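Local coordinates for protein peptidase M3B, oligoendopeptidase F (Enterococcus faecium, PDB 2QR4) that probably hydrolyses peptide bonds in oligopeptides, as a member of the M3B family of metallopeptidases, at residues Asn242-Ser247 against Tyr501-Ser506; His447-Glu452 against Glu462-Ser467; Ala512-Lys517 against Ala549-Thr554. All blocks are in the same frame, centred on the assembly; numbering follows the deposited sequence.

Contact 1: Asn242-Ser247 against Tyr501-Ser506; sequences NHIPES and YVFQYS
Ile244 points end-on at the aromatic ring of Phe503, in a mostly helical peptidase of family M3, where the turn between helices 234-240 and 246-258 meets the beginning of helix 503-520. The turn has a recognisable form. His243, with its positive phi, is the C-prime residue of a Schellman motif that ends helix 234-240: Ile244 N bonds back to Leu239 O and His243 N to Ser240 O. Ile244 follows directly, its side chain directed toward 501-506.

The Ile244 branch bearing CG1 is fully stretched (chi2 177°), and this places CD1 as the one atom that meets both partners. Phe503 approaches from the opposite direction and offers its rim, with CD1 of Ile244 near the ring plane and 4.1 Å from Phe503 CZ. No ring face is used across the segments. Instead, one face is taken by the neighbour in sequence: Gln504 CG lies 3.6 Å above the ring plane, displaced toward the rim. Phe503 CG lies between the backbone N and the carbonyl carbon (chi1 81°), a setting that brings the ring beside the Gln504 chain and toward the turn.

Gln504 runs slantwise to Ile244, extended past CG. The contact is small, burying 109 Å² in all, and no hydrogen bond crosses it. Its apolar setting continues outside the two segments: Leu239 touches both Ile244 and Phe503, Ala443 of helix 418-454 packs on Phe503, and the Tyr249 ring meets that of Phe503 at about 40°. A buried methyl therefore has a hydrocarbon rim for one neighbour and a polar amide for the other, Ile244 CD1 lying 3.9 Å from Gln504 NE2.

Contact 2: His447-Glu452 against Glu462-Ser467; sequences HFMHTE and EYLSDS
Met449 and Leu464 bring their CA atoms to 8.0 Å where helices 418-454 and 461-476 run roughly antiparallel, their segment axes 11.9 Å apart and 140° from each other in direction. The two follow one another in the chain and form a helical hairpin. Two aromatic side chains reach from one helix to the other, and the Phe448 and Tyr463 rings meet obliquely, planes 33° apart. Both have CG anti to the backbone N, which sends the rings outward to the partner helix.

Tyr463 OH donates to Glu452 OE1, which arrives at the edge of the ring; the modelled 2.5 Å is very short and its exact value doubtful. Glu452 CG, set anti to the carbonyl carbon, lies over one face of Phe448 toward its rim; the bend at chi2 then turns the carboxylate to Tyr463, while OE2 pairs with Lys455. Ser467 OG sits above the centre of the Tyr463 ring, donates to Tyr463 O at 2.8 Å, and also touches Phe448 CZ. On the inner side, selenomethionine Met449 and Leu464 cross at about a right angle, Met449 CG 3.7 Å from Leu464 CD1. Beneath this pair lies helix 208-228, with Leu215 and Ile219 against Met449 and Ala212 against Leu464.

Contact 3: Ala512-Lys517 against Ala549-Thr554; sequences ASALAK and AGVDMT
Leu515 CD2 approaches Ala549 O obliquely, about 45° out of the plane of the peptide group that follows Ala549, at 3.6 Å. This is van der Waals contact, for no hydrogen bond joins the segments. The other flat group of interest, the Asp552 carboxylate, turns to its own chain. Thr554 N donates to Asp552 OD1 at 3.0 Å, on the anti side of that oxygen and 28° out of the carboxylate plane.

The rest of the contact is apolar, chiefly methyl against methyl. Val551 CG2 is placed anti to the carbonyl carbon and fits between two helix side chains, 3.9 Å from Ala514 CB and 4.0 Å from Leu515 CD2. Leu515, obliquely set to Val551, extends the same methyl, CD2, over Ala549 CB at 4.1 Å.

Two motifs follow each other along the loop. Helix 542-548 ends in a Schellman motif at Gly550, whose phi of 100° would press a CB against the preceding carbonyl oxygen, and an Asx turn follows at Asp552. Between them the chain passes alongside helix 503-520, with Ala514 and Val551 its closest CA pair. Met546 of helix 542-548 also packs on Leu515, and Tyr558 of helix 557-579 touches Val551.

Contacts 1 and 3 are buried and draw on the same element, helix 503-520, from two points along its length; their centres lie about 15 Å apart, and they touch where Ser247 OG meets Thr554 CG2. Both set a loop, shaped by a Schellman motif, against that helix, and neither has a hydrogen bond across it. Contact 2 belongs to the preceding hairpin, about 32 Å from contact 3 between centres. It is only partly buried and joins two helices instead of a helix and a turn. Its chemistry changes accordingly: aromatic and polar groups share one side, with apolar packing reserved for the inner side.

Contact 1: Asn242-Ser247 against Tyr501-Ser506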
ATOM      1  N   ASN A 242       6.812 -22.243 -12.070  1.00 63.31           N
ATOM      2  CA  ASN A 242       6.415 -23.616 -11.729  1.00 53.66           C
ATOM      3  C   ASN A 242       6.275 -24.472 -12.991  1.00 59.38           C
ATOM      4  O   ASN A 242       5.736 -25.581 -12.951  1.00 53.19           O
ATOM      5  CB  ASN A 242       5.079 -23.628 -11.002  1.00 69.75           C
ATOM      6  CG  ASN A 242       5.210 -23.315  -9.534  1.00 79.18           C
ATOM      7  OD1 ASN A 242       4.971 -22.182  -9.101  1.00 72.67           O
ATOM      8  ND2 ASN A 242       5.594 -24.320  -8.753  1.00 76.11           N
ATOM      9  N   HIS A 243       6.742 -23.937 -14.116  1.00 55.99           N
ATOM     10  CA  HIS A 243       6.682 -24.632 -15.407  1.00 59.08           C
ATOM     11  C   HIS A 243       5.263 -25.066 -15.766  1.00 57.12           C
ATOM     12  O   HIS A 243       5.051 -26.090 -16.416  1.00 53.90           O
ATOM     13  CB  HIS A 243       7.667 -25.804 -15.443  1.00 58.12           C
ATOM     14  CG  HIS A 243       9.019 -25.451 -14.906  1.00 74.91           C
ATOM     15  ND1 HIS A 243       9.359 -25.619 -13.579  1.00 76.26           N
ATOM     16  CD2 HIS A 243      10.100 -24.899 -15.505  1.00 71.65           C
ATOM     17  CE1 HIS A 243      10.595 -25.196 -13.388  1.00 73.08           C
ATOM     18  NE2 HIS A 243      11.068 -24.757 -14.541  1.00 76.26           N
ATOM     19  N   ILE A 244       4.292 -24.264 -15.344  1.00 52.35           N
ATOM     20  CA  ILE A 244       2.911 -24.469 -15.746  1.00 44.79           C
ATOM     21  C   ILE A 244       2.661 -23.654 -17.004  1.00 41.83           C
ATOM     22  O   ILE A 244       2.803 -22.445 -16.993  1.00 48.26           O
ATOM     23  CB  ILE A 244       1.942 -24.026 -14.649  1.00 49.86           C
ATOM     24  CG1 ILE A 244       2.254 -24.782 -13.355  1.00 54.81           C
ATOM     25  CG2 ILE A 244       0.496 -24.250 -15.091  1.00 42.54           C
ATOM     26  CD1 ILE A 244       1.400 -24.372 -12.174  1.00 58.29           C
ATOM     27  N   PRO A 245       2.331 -24.325 -18.110  1.00 49.28           N
ATOM     28  CA  PRO A 245       1.990 -23.583 -19.319  1.00 34.29           C
ATOM     29  C   PRO A 245       0.691 -22.814 -19.092  1.00 45.00           C
ATOM     30  O   PRO A 245      -0.185 -23.292 -18.374  1.00 53.66           O
ATOM     31  CB  PRO A 245       1.752 -24.688 -20.365  1.00 44.19           C
ATOM     32  CG  PRO A 245       2.265 -25.961 -19.758  1.00 44.35           C
ATOM     33  CD  PRO A 245       2.265 -25.790 -18.282  1.00 39.73           C
ATOM     34  N   GLU A 246       0.568 -21.633 -19.694  1.00 39.95           N
ATOM     35  CA  GLU A 246      -0.653 -20.835 -19.585  1.00 42.18           C
ATOM     36  C   GLU A 246      -1.896 -21.616 -20.046  1.00 44.73           C
ATOM     37  O   GLU A 246      -3.010 -21.362 -19.589  1.00 53.93           O
ATOM     38  CB  GLU A 246      -0.526 -19.541 -20.395  1.00 37.92           C
ATOM     39  CG  GLU A 246       0.400 -18.498 -19.777  1.00 46.16           C
ATOM     40  CD  GLU A 246       0.105 -17.096 -20.293  1.00 57.30           C
ATOM     41  OE1 GLU A 246      -0.652 -16.358 -19.623  1.00 61.39           O
ATOM     42  OE2 GLU A 246       0.605 -16.735 -21.377  1.00 59.87           O
ATOM     43  N   SER A 247      -1.701 -22.573 -20.948  1.00 43.58           N
ATOM     44  CA  SER A 247      -2.809 -23.348 -21.465  1.00 35.22           C
ATOM     45  C   SER A 247      -3.567 -24.131 -20.385  1.00 47.33           C
ATOM     46  O   SER A 247      -4.741 -24.403 -20.565  1.00 48.60           O
ATOM     47  CB  SER A 247      -2.313 -24.320 -22.517  1.00 40.68           C
ATOM     48  OG  SER A 247      -1.501 -25.299 -21.903  1.00 45.56           O
ATOM     49  N   TYR A 501      -2.833 -18.013  -7.594  1.00 42.81           N
ATOM     50  CA  TYR A 501      -2.775 -19.180  -6.748  1.00 38.01           C
ATOM     51  C   TYR A 501      -4.053 -20.016  -6.818  1.00 44.38           C
ATOM     52  O   TYR A 501      -3.976 -21.242  -6.944  1.00 46.64           O
ATOM     53  CB  TYR A 501      -2.533 -18.719  -5.325  1.00 44.11           C
ATOM     54  CG  TYR A 501      -2.380 -19.786  -4.286  1.00 45.38           C
ATOM     55  CD1 TYR A 501      -1.142 -20.339  -4.025  1.00 52.24           C
ATOM     56  CD2 TYR A 501      -3.459 -20.186  -3.511  1.00 48.26           C
ATOM     57  CE1 TYR A 501      -0.975 -21.288  -3.043  1.00 64.70           C
ATOM     58  CE2 TYR A 501      -3.314 -21.131  -2.522  1.00 57.38           C
ATOM     59  CZ  TYR A 501      -2.062 -21.683  -2.289  1.00 64.65           C
ATOM     60  OH  TYR A 501      -1.884 -22.633  -1.307  1.00 59.48           O
ATOM     61  N   VAL A 502      -5.217 -19.364  -6.765  1.00 35.86           N
ATOM     62  CA  VAL A 502      -6.493 -20.097  -6.615  1.00 45.64           C
ATOM     63  C   VAL A 502      -6.859 -21.121  -7.692  1.00 37.49           C
ATOM     64  O   VAL A 502      -7.536 -22.093  -7.380  1.00 45.05           O
ATOM     65  CB  VAL A 502      -7.715 -19.163  -6.454  1.00 44.04           C
ATOM     66  CG1 VAL A 502      -7.717 -18.525  -5.103  1.00 48.29           C
ATOM     67  CG2 VAL A 502      -7.750 -18.135  -7.566  1.00 46.51           C
ATOM     68  N   PHE A 503      -6.446 -20.915  -8.942  1.00 39.33           N
ATOM     69  CA  PHE A 503      -6.856 -21.840 -10.003  1.00 41.94           C
ATOM     70  C   PHE A 503      -6.380 -23.242  -9.709  1.00 44.79           C
ATOM     71  O   PHE A 503      -6.945 -24.215 -10.206  1.00 44.41           O
ATOM     72  CB  PHE A 503      -6.354 -21.411 -11.381  1.00 43.34           C
ATOM     73  CG  PHE A 503      -4.922 -21.784 -11.669  1.00 37.80           C
ATOM     74  CD1 PHE A 503      -4.626 -22.820 -12.551  1.00 42.70           C
ATOM     75  CD2 PHE A 503      -3.865 -21.065 -11.100  1.00 39.02           C
ATOM     76  CE1 PHE A 503      -3.289 -23.158 -12.841  1.00 43.17           C
ATOM     77  CE2 PHE A 503      -2.534 -21.386 -11.378  1.00 31.45           C
ATOM     78  CZ  PHE A 503      -2.237 -22.438 -12.242  1.00 43.06           C
ATOM     79  N   GLN A 504      -5.337 -23.352  -8.899  1.00 32.51           N
ATOM     80  CA  GLN A 504      -4.790 -24.668  -8.610  1.00 43.53           C
ATOM     81  C   GLN A 504      -5.743 -25.548  -7.808  1.00 47.73           C
ATOM     82  O   GLN A 504      -5.644 -26.773  -7.865  1.00 47.19           O
ATOM     83  CB  GLN A 504      -3.418 -24.556  -7.949  1.00 38.02           C
ATOM     84  CG  GLN A 504      -2.350 -24.200  -8.972  1.00 61.52           C
ATOM     85  CD  GLN A 504      -1.034 -23.783  -8.357  1.00 69.80           C
ATOM     86  OE1 GLN A 504      -0.926 -22.716  -7.746  1.00 58.80           O
ATOM     87  NE2 GLN A 504      -0.015 -24.617  -8.537  1.00 70.53           N
ATOM     88  N   TYR A 505      -6.672 -24.935  -7.081  1.00 37.93           N
ATOM     89  CA  TYR A 505      -7.667 -25.728  -6.370  1.00 45.96           C
ATOM     90  C   TYR A 505      -8.506 -26.520  -7.370  1.00 38.00           C
ATOM     91  O   TYR A 505      -8.803 -27.672  -7.145  1.00 44.86           O
ATOM     92  CB  TYR A 505      -8.589 -24.855  -5.518  1.00 40.89           C
ATOM     93  CG  TYR A 505      -7.940 -24.217  -4.313  1.00 43.84           C
ATOM     94  CD1 TYR A 505      -7.384 -24.978  -3.300  1.00 42.91           C
ATOM     95  CD2 TYR A 505      -7.923 -22.845  -4.175  1.00 46.71           C
ATOM     96  CE1 TYR A 505      -6.801 -24.372  -2.188  1.00 48.68           C
ATOM     97  CE2 TYR A 505      -7.358 -22.242  -3.082  1.00 33.92           C
ATOM     98  CZ  TYR A 505      -6.802 -22.988  -2.099  1.00 46.35           C
ATOM     99  OH  TYR A 505      -6.236 -22.315  -1.041  1.00 51.12           O
ATOM    100  N   SER A 506      -8.873 -25.884  -8.474  1.00 35.86           N
ATOM    101  CA  SER A 506      -9.780 -26.480  -9.448  1.00 44.86           C
ATOM    102  C   SER A 506      -9.109 -27.489 -10.376  1.00 45.07           C
ATOM    103  O   SER A 506      -9.732 -28.472 -10.783  1.00 47.00           O
ATOM    104  CB  SER A 506     -10.436 -25.382 -10.279  1.00 40.62           C
ATOM    105  OG  SER A 506     -10.908 -24.358  -9.434  1.00 46.27           O
TER

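Contact 2: His447-Glu452 against Glu462-Ser467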
ATOM      1  N   HIS A 447      -7.507 -13.033 -13.239  1.00 45.09           N
ATOM      2  CA  HIS A 447      -6.874 -12.786 -14.521  1.00 42.85           C
ATOM      3  C   HIS A 447      -7.449 -11.532 -15.165  1.00 43.23           C
ATOM      4  O   HIS A 447      -6.710 -10.725 -15.732  1.00 50.67           O
ATOM      5  CB  HIS A 447      -7.004 -13.988 -15.456  1.00 37.12           C
ATOM      6  CG  HIS A 447      -6.097 -13.918 -16.641  1.00 41.19           C
ATOM      7  ND1 HIS A 447      -6.525 -14.171 -17.926  1.00 36.89           N
ATOM      8  CD2 HIS A 447      -4.783 -13.602 -16.737  1.00 38.55           C
ATOM      9  CE1 HIS A 447      -5.513 -14.031 -18.763  1.00 37.32           C
ATOM     10  NE2 HIS A 447      -4.444 -13.686 -18.067  1.00 48.50           N
ATOM     11  N   PHE A 448      -8.768 -11.376 -15.072  1.00 44.25           N
ATOM     12  CA  PHE A 448      -9.464 -10.194 -15.603  1.00 37.61           C
ATOM     13  C   PHE A 448      -8.876  -8.896 -15.028  1.00 42.27           C
ATOM     14  O   PHE A 448      -8.642  -7.944 -15.761  1.00 48.29           O
ATOM     15  CB  PHE A 448     -10.967 -10.308 -15.324  1.00 38.19           C
ATOM     16  CG  PHE A 448     -11.745  -9.036 -15.552  1.00 44.59           C
ATOM     17  CD1 PHE A 448     -12.253  -8.730 -16.805  1.00 40.47           C
ATOM     18  CD2 PHE A 448     -11.998  -8.163 -14.498  1.00 36.75           C
ATOM     19  CE1 PHE A 448     -12.998  -7.571 -17.011  1.00 42.89           C
ATOM     20  CE2 PHE A 448     -12.731  -6.986 -14.700  1.00 46.94           C
ATOM     21  CZ  PHE A 448     -13.240  -6.698 -15.958  1.00 39.93           C
HETATM   22  N   MSE A 449      -8.601  -8.875 -13.728  1.00 40.04           N
HETATM   23  CA  MSE A 449      -8.002  -7.694 -13.108  1.00 43.70           C
HETATM   24  C   MSE A 449      -6.609  -7.375 -13.649  1.00 43.96           C
HETATM   25  O   MSE A 449      -6.296  -6.213 -13.879  1.00 39.30           O
HETATM   26  CB  MSE A 449      -7.923  -7.847 -11.583  1.00 36.63           C
HETATM   27  CG  MSE A 449      -9.240  -7.623 -10.873  1.00 31.75           C
HETATM   28 SE   MSE A 449      -9.019  -7.659  -8.917  1.00 59.60          SE
HETATM   29  CE  MSE A 449      -8.440  -9.528  -8.687  1.00 55.14           C
ATOM     30  N   HIS A 450      -5.764  -8.394 -13.824  1.00 37.06           N
ATOM     31  CA  HIS A 450      -4.421  -8.157 -14.349  1.00 37.75           C
ATOM     32  C   HIS A 450      -4.442  -7.664 -15.798  1.00 38.73           C
ATOM     33  O   HIS A 450      -3.757  -6.698 -16.139  1.00 38.43           O
ATOM     34  CB  HIS A 450      -3.544  -9.400 -14.254  1.00 30.14           C
ATOM     35  CG  HIS A 450      -3.197  -9.799 -12.856  1.00 42.64           C
ATOM     36  ND1 HIS A 450      -2.000  -9.463 -12.265  1.00 43.56           N
ATOM     37  CD2 HIS A 450      -3.875 -10.533 -11.942  1.00 37.09           C
ATOM     38  CE1 HIS A 450      -1.963  -9.953 -11.039  1.00 36.87           C
ATOM     39  NE2 HIS A 450      -3.088 -10.608 -10.821  1.00 42.81           N
ATOM     40  N   THR A 451      -5.209  -8.339 -16.650  1.00 31.80           N
ATOM     41  CA  THR A 451      -5.268  -7.964 -18.069  1.00 44.20           C
ATOM     42  C   THR A 451      -5.863  -6.576 -18.277  1.00 33.56           C
ATOM     43  O   THR A 451      -5.392  -5.828 -19.120  1.00 44.26           O
ATOM     44  CB  THR A 451      -6.037  -8.995 -18.903  1.00 39.07           C
ATOM     45  OG1 THR A 451      -7.311  -9.238 -18.285  1.00 45.30           O
ATOM     46  CG2 THR A 451      -5.234 -10.298 -18.961  1.00 32.45           C
ATOM     47  N   GLU A 452      -6.883  -6.243 -17.488  1.00 36.68           N
ATOM     48  CA  GLU A 452      -7.502  -4.921 -17.534  1.00 38.16           C
ATOM     49  C   GLU A 452      -6.535  -3.823 -17.128  1.00 42.74           C
ATOM     50  O   GLU A 452      -6.360  -2.842 -17.849  1.00 46.39           O
ATOM     51  CB  GLU A 452      -8.743  -4.892 -16.651  1.00 34.62           C
ATOM     52  CG  GLU A 452      -9.924  -5.642 -17.271  1.00 47.11           C
ATOM     53  CD  GLU A 452     -10.398  -5.019 -18.592  1.00 54.17           C
ATOM     54  OE1 GLU A 452     -11.137  -4.013 -18.547  1.00 52.52           O
ATOM     55  OE2 GLU A 452     -10.045  -5.537 -19.675  1.00 46.03           O
ATOM     56  N   GLU A 462     -15.946   0.899  -8.430  1.00 39.80           N
ATOM     57  CA  GLU A 462     -17.169   0.796  -9.236  1.00 43.89           C
ATOM     58  C   GLU A 462     -16.964  -0.249 -10.336  1.00 38.77           C
ATOM     59  O   GLU A 462     -17.767  -1.153 -10.498  1.00 46.42           O
ATOM     60  CB  GLU A 462     -17.577   2.143  -9.841  1.00 37.84           C
ATOM     61  CG  GLU A 462     -18.986   2.149 -10.505  1.00 45.16           C
ATOM     62  CD  GLU A 462     -19.387   3.533 -11.070  1.00 63.90           C
ATOM     63  OE1 GLU A 462     -19.650   3.640 -12.293  1.00 70.67           O
ATOM     64  OE2 GLU A 462     -19.422   4.526 -10.299  1.00 64.11           O
ATOM     65  N   TYR A 463     -15.874  -0.123 -11.082  1.00 37.30           N
ATOM     66  CA  TYR A 463     -15.616  -1.023 -12.182  1.00 39.95           C
ATOM     67  C   TYR A 463     -15.407  -2.457 -11.696  1.00 38.48           C
ATOM     68  O   TYR A 463     -15.872  -3.414 -12.319  1.00 41.47           O
ATOM     69  CB  TYR A 463     -14.383  -0.568 -12.947  1.00 33.15           C
ATOM     70  CG  TYR A 463     -14.115  -1.400 -14.164  1.00 42.60           C
ATOM     71  CD1 TYR A 463     -15.058  -1.490 -15.181  1.00 48.38           C
ATOM     72  CD2 TYR A 463     -12.931  -2.107 -14.300  1.00 37.94           C
ATOM     73  CE1 TYR A 463     -14.818  -2.251 -16.316  1.00 45.42           C
ATOM     74  CE2 TYR A 463     -12.679  -2.869 -15.431  1.00 38.51           C
ATOM     75  CZ  TYR A 463     -13.622  -2.932 -16.439  1.00 46.35           C
ATOM     76  OH  TYR A 463     -13.388  -3.688 -17.567  1.00 43.66           O
ATOM     77  N   LEU A 464     -14.694  -2.605 -10.591  1.00 36.27           N
ATOM     78  CA  LEU A 464     -14.419  -3.946 -10.042  1.00 48.04           C
ATOM     79  C   LEU A 464     -15.737  -4.611  -9.636  1.00 42.90           C
ATOM     80  O   LEU A 464     -15.980  -5.782  -9.928  1.00 46.58           O
ATOM     81  CB  LEU A 464     -13.481  -3.844  -8.837  1.00 39.16           C
ATOM     82  CG  LEU A 464     -12.009  -4.294  -8.829  1.00 54.01           C
ATOM     83  CD1 LEU A 464     -11.436  -4.685 -10.167  1.00 43.26           C
ATOM     84  CD2 LEU A 464     -11.160  -3.269  -8.164  1.00 32.89           C
ATOM     85  N   SER A 465     -16.599  -3.834  -8.994  1.00 37.00           N
ATOM     86  CA  SER A 465     -17.847  -4.345  -8.454  1.00 39.45           C
ATOM     87  C   SER A 465     -18.855  -4.693  -9.529  1.00 44.70           C
ATOM     88  O   SER A 465     -19.410  -5.791  -9.509  1.00 50.30           O
ATOM     89  CB  SER A 465     -18.415  -3.370  -7.436  1.00 43.66           C
ATOM     90  OG  SER A 465     -17.410  -3.067  -6.471  1.00 41.73           O
ATOM     91  N   ASP A 466     -19.071  -3.789 -10.483  1.00 40.18           N
ATOM     92  CA  ASP A 466     -19.927  -4.099 -11.635  1.00 41.37           C
ATOM     93  C   ASP A 466     -19.410  -5.337 -12.383  1.00 45.58           C
ATOM     94  O   ASP A 466     -20.194  -6.172 -12.832  1.00 38.31           O
ATOM     95  CB  ASP A 466     -20.022  -2.904 -12.608  1.00 44.19           C
ATOM     96  CG  ASP A 466     -20.688  -1.667 -11.977  1.00 69.73           C
ATOM     97  OD1 ASP A 466     -20.619  -0.564 -12.584  1.00 74.26           O
ATOM     98  OD2 ASP A 466     -21.274  -1.783 -10.872  1.00 65.66           O
ATOM     99  N   SER A 467     -18.089  -5.446 -12.525  1.00 40.84           N
ATOM    100  CA  SER A 467     -17.490  -6.569 -13.218  1.00 39.51           C
ATOM    101  C   SER A 467     -17.725  -7.846 -12.427  1.00 44.75           C
ATOM    102  O   SER A 467     -18.162  -8.859 -12.974  1.00 45.11           O
ATOM    103  CB  SER A 467     -16.001  -6.324 -13.413  1.00 39.95           C
ATOM    104  OG  SER A 467     -15.809  -5.318 -14.378  1.00 44.70           O
TER

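Contact 3: Ala512-Lys517 against Ala549-Thr554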
ATOM      1  N   ALA A 512      -7.521 -34.975  -9.285  1.00 36.49           N
ATOM      2  CA  ALA A 512      -7.864 -36.014  -8.341  1.00 40.57           C
ATOM      3  C   ALA A 512      -9.006 -36.863  -8.922  1.00 49.22           C
ATOM      4  O   ALA A 512      -8.951 -38.097  -8.898  1.00 43.95           O
ATOM      5  CB  ALA A 512      -8.235 -35.429  -7.004  1.00 38.38           C
ATOM      6  N   SER A 513     -10.020 -36.204  -9.473  1.00 44.26           N
ATOM      7  CA  SER A 513     -11.153 -36.920 -10.068  1.00 50.60           C
ATOM      8  C   SER A 513     -10.752 -37.889 -11.183  1.00 41.23           C
ATOM      9  O   SER A 513     -11.250 -39.008 -11.235  1.00 43.34           O
ATOM     10  CB  SER A 513     -12.222 -35.952 -10.572  1.00 45.87           C
ATOM     11  OG  SER A 513     -13.262 -36.674 -11.213  1.00 56.99           O
ATOM     12  N   ALA A 514      -9.850 -37.454 -12.059  1.00 48.79           N
ATOM     13  CA  ALA A 514      -9.324 -38.302 -13.140  1.00 48.24           C
ATOM     14  C   ALA A 514      -8.512 -39.484 -12.616  1.00 55.57           C
ATOM     15  O   ALA A 514      -8.524 -40.576 -13.198  1.00 68.13           O
ATOM     16  CB  ALA A 514      -8.465 -37.476 -14.092  1.00 42.44           C
ATOM     17  N   LEU A 515      -7.791 -39.260 -11.525  1.00 45.79           N
ATOM     18  CA  LEU A 515      -6.986 -40.311 -10.925  1.00 40.95           C
ATOM     19  C   LEU A 515      -7.820 -41.373 -10.198  1.00 41.56           C
ATOM     20  O   LEU A 515      -7.498 -42.552 -10.253  1.00 43.06           O
ATOM     21  CB  LEU A 515      -5.934 -39.707  -9.994  1.00 35.04           C
ATOM     22  CG  LEU A 515      -4.746 -39.070 -10.709  1.00 37.10           C
ATOM     23  CD1 LEU A 515      -3.833 -38.390  -9.708  1.00 33.80           C
ATOM     24  CD2 LEU A 515      -3.976 -40.141 -11.528  1.00 28.82           C
ATOM     25  N   ALA A 516      -8.887 -40.964  -9.518  1.00 43.72           N
ATOM     26  CA  ALA A 516      -9.751 -41.930  -8.836  1.00 43.39           C
ATOM     27  C   ALA A 516     -10.504 -42.786  -9.848  1.00 45.25           C
ATOM     28  O   ALA A 516     -10.723 -43.987  -9.623  1.00 42.39           O
ATOM     29  CB  ALA A 516     -10.732 -41.235  -7.902  1.00 36.86           C
ATOM     30  N   LYS A 517     -10.892 -42.162 -10.960  1.00 45.21           N
ATOM     31  CA  LYS A 517     -11.653 -42.844 -12.004  1.00 49.01           C
ATOM     32  C   LYS A 517     -10.795 -43.874 -12.741  1.00 49.75           C
ATOM     33  O   LYS A 517     -11.293 -44.917 -13.147  1.00 61.01           O
ATOM     34  CB  LYS A 517     -12.274 -41.835 -12.972  1.00 56.45           C
ATOM     35  CG  LYS A 517     -13.432 -42.384 -13.813  1.00 68.50           C
ATOM     36  CD  LYS A 517     -12.961 -42.882 -15.179  1.00 72.71           C
ATOM     37  CE  LYS A 517     -12.380 -41.745 -16.014  1.00 74.04           C
ATOM     38  NZ  LYS A 517     -12.308 -42.087 -17.459  1.00 73.07           N
ATOM     39  N   ALA A 549       1.380 -39.622 -14.570  1.00 53.57           N
ATOM     40  CA  ALA A 549       0.345 -40.381 -13.874  1.00 48.23           C
ATOM     41  C   ALA A 549      -0.907 -40.555 -14.730  1.00 44.48           C
ATOM     42  O   ALA A 549      -1.893 -41.130 -14.273  1.00 46.88           O
ATOM     43  CB  ALA A 549      -0.002 -39.725 -12.544  1.00 42.29           C
ATOM     44  N   GLY A 550      -0.865 -40.052 -15.964  1.00 44.18           N
ATOM     45  CA  GLY A 550      -1.957 -40.249 -16.918  1.00 44.01           C
ATOM     46  C   GLY A 550      -2.942 -39.099 -17.091  1.00 55.08           C
ATOM     47  O   GLY A 550      -3.913 -39.226 -17.834  1.00 57.13           O
ATOM     48  N   VAL A 551      -2.694 -37.976 -16.416  1.00 47.25           N
ATOM     49  CA  VAL A 551      -3.554 -36.798 -16.530  1.00 41.55           C
ATOM     50  C   VAL A 551      -2.854 -35.647 -17.248  1.00 42.46           C
ATOM     51  O   VAL A 551      -1.952 -35.024 -16.699  1.00 40.90           O
ATOM     52  CB  VAL A 551      -3.971 -36.294 -15.154  1.00 41.98           C
ATOM     53  CG1 VAL A 551      -4.973 -35.144 -15.284  1.00 43.64           C
ATOM     54  CG2 VAL A 551      -4.559 -37.430 -14.346  1.00 48.81           C
ATOM     55  N   ASP A 552      -3.273 -35.364 -18.475  1.00 40.74           N
ATOM     56  CA  ASP A 552      -2.692 -34.263 -19.221  1.00 32.91           C
ATOM     57  C   ASP A 552      -3.515 -33.008 -18.983  1.00 40.26           C
ATOM     58  O   ASP A 552      -4.611 -32.865 -19.524  1.00 48.45           O
ATOM     59  CB  ASP A 552      -2.616 -34.580 -20.717  1.00 29.66           C
ATOM     60  CG  ASP A 552      -1.875 -33.503 -21.507  1.00 46.50           C
ATOM     61  OD1 ASP A 552      -1.729 -32.368 -20.991  1.00 42.49           O
ATOM     62  OD2 ASP A 552      -1.437 -33.788 -22.645  1.00 45.20           O
HETATM   63  N   MSE A 553      -2.966 -32.099 -18.184  1.00 43.21           N
HETATM   64  CA  MSE A 553      -3.681 -30.912 -17.732  1.00 49.38           C
HETATM   65  C   MSE A 553      -3.742 -29.781 -18.759  1.00 45.12           C
HETATM   66  O   MSE A 553      -4.404 -28.760 -18.537  1.00 40.91           O
HETATM   67  CB  MSE A 553      -3.085 -30.420 -16.419  1.00 48.24           C
HETATM   68  CG  MSE A 553      -3.518 -31.245 -15.218  1.00 54.57           C
HETATM   69 SE   MSE A 553      -2.690 -30.559 -13.591  1.00 73.57          SE
HETATM   70  CE  MSE A 553      -4.057 -30.982 -12.278  1.00 67.02           C
ATOM     71  N   THR A 554      -3.046 -29.964 -19.875  1.00 38.89           N
ATOM     72  CA  THR A 554      -3.083 -29.000 -20.965  1.00 39.81           C
ATOM     73  C   THR A 554      -4.345 -29.215 -21.790  1.00 46.34           C
ATOM     74  O   THR A 554      -4.744 -28.341 -22.564  1.00 49.29           O
ATOM     75  CB  THR A 554      -1.871 -29.152 -21.904  1.00 38.45           C
ATOM     76  OG1 THR A 554      -1.849 -30.476 -22.435  1.00 39.89           O
ATOM     77  CG2 THR A 554      -0.565 -28.905 -21.168  1.00 30.51           C
TER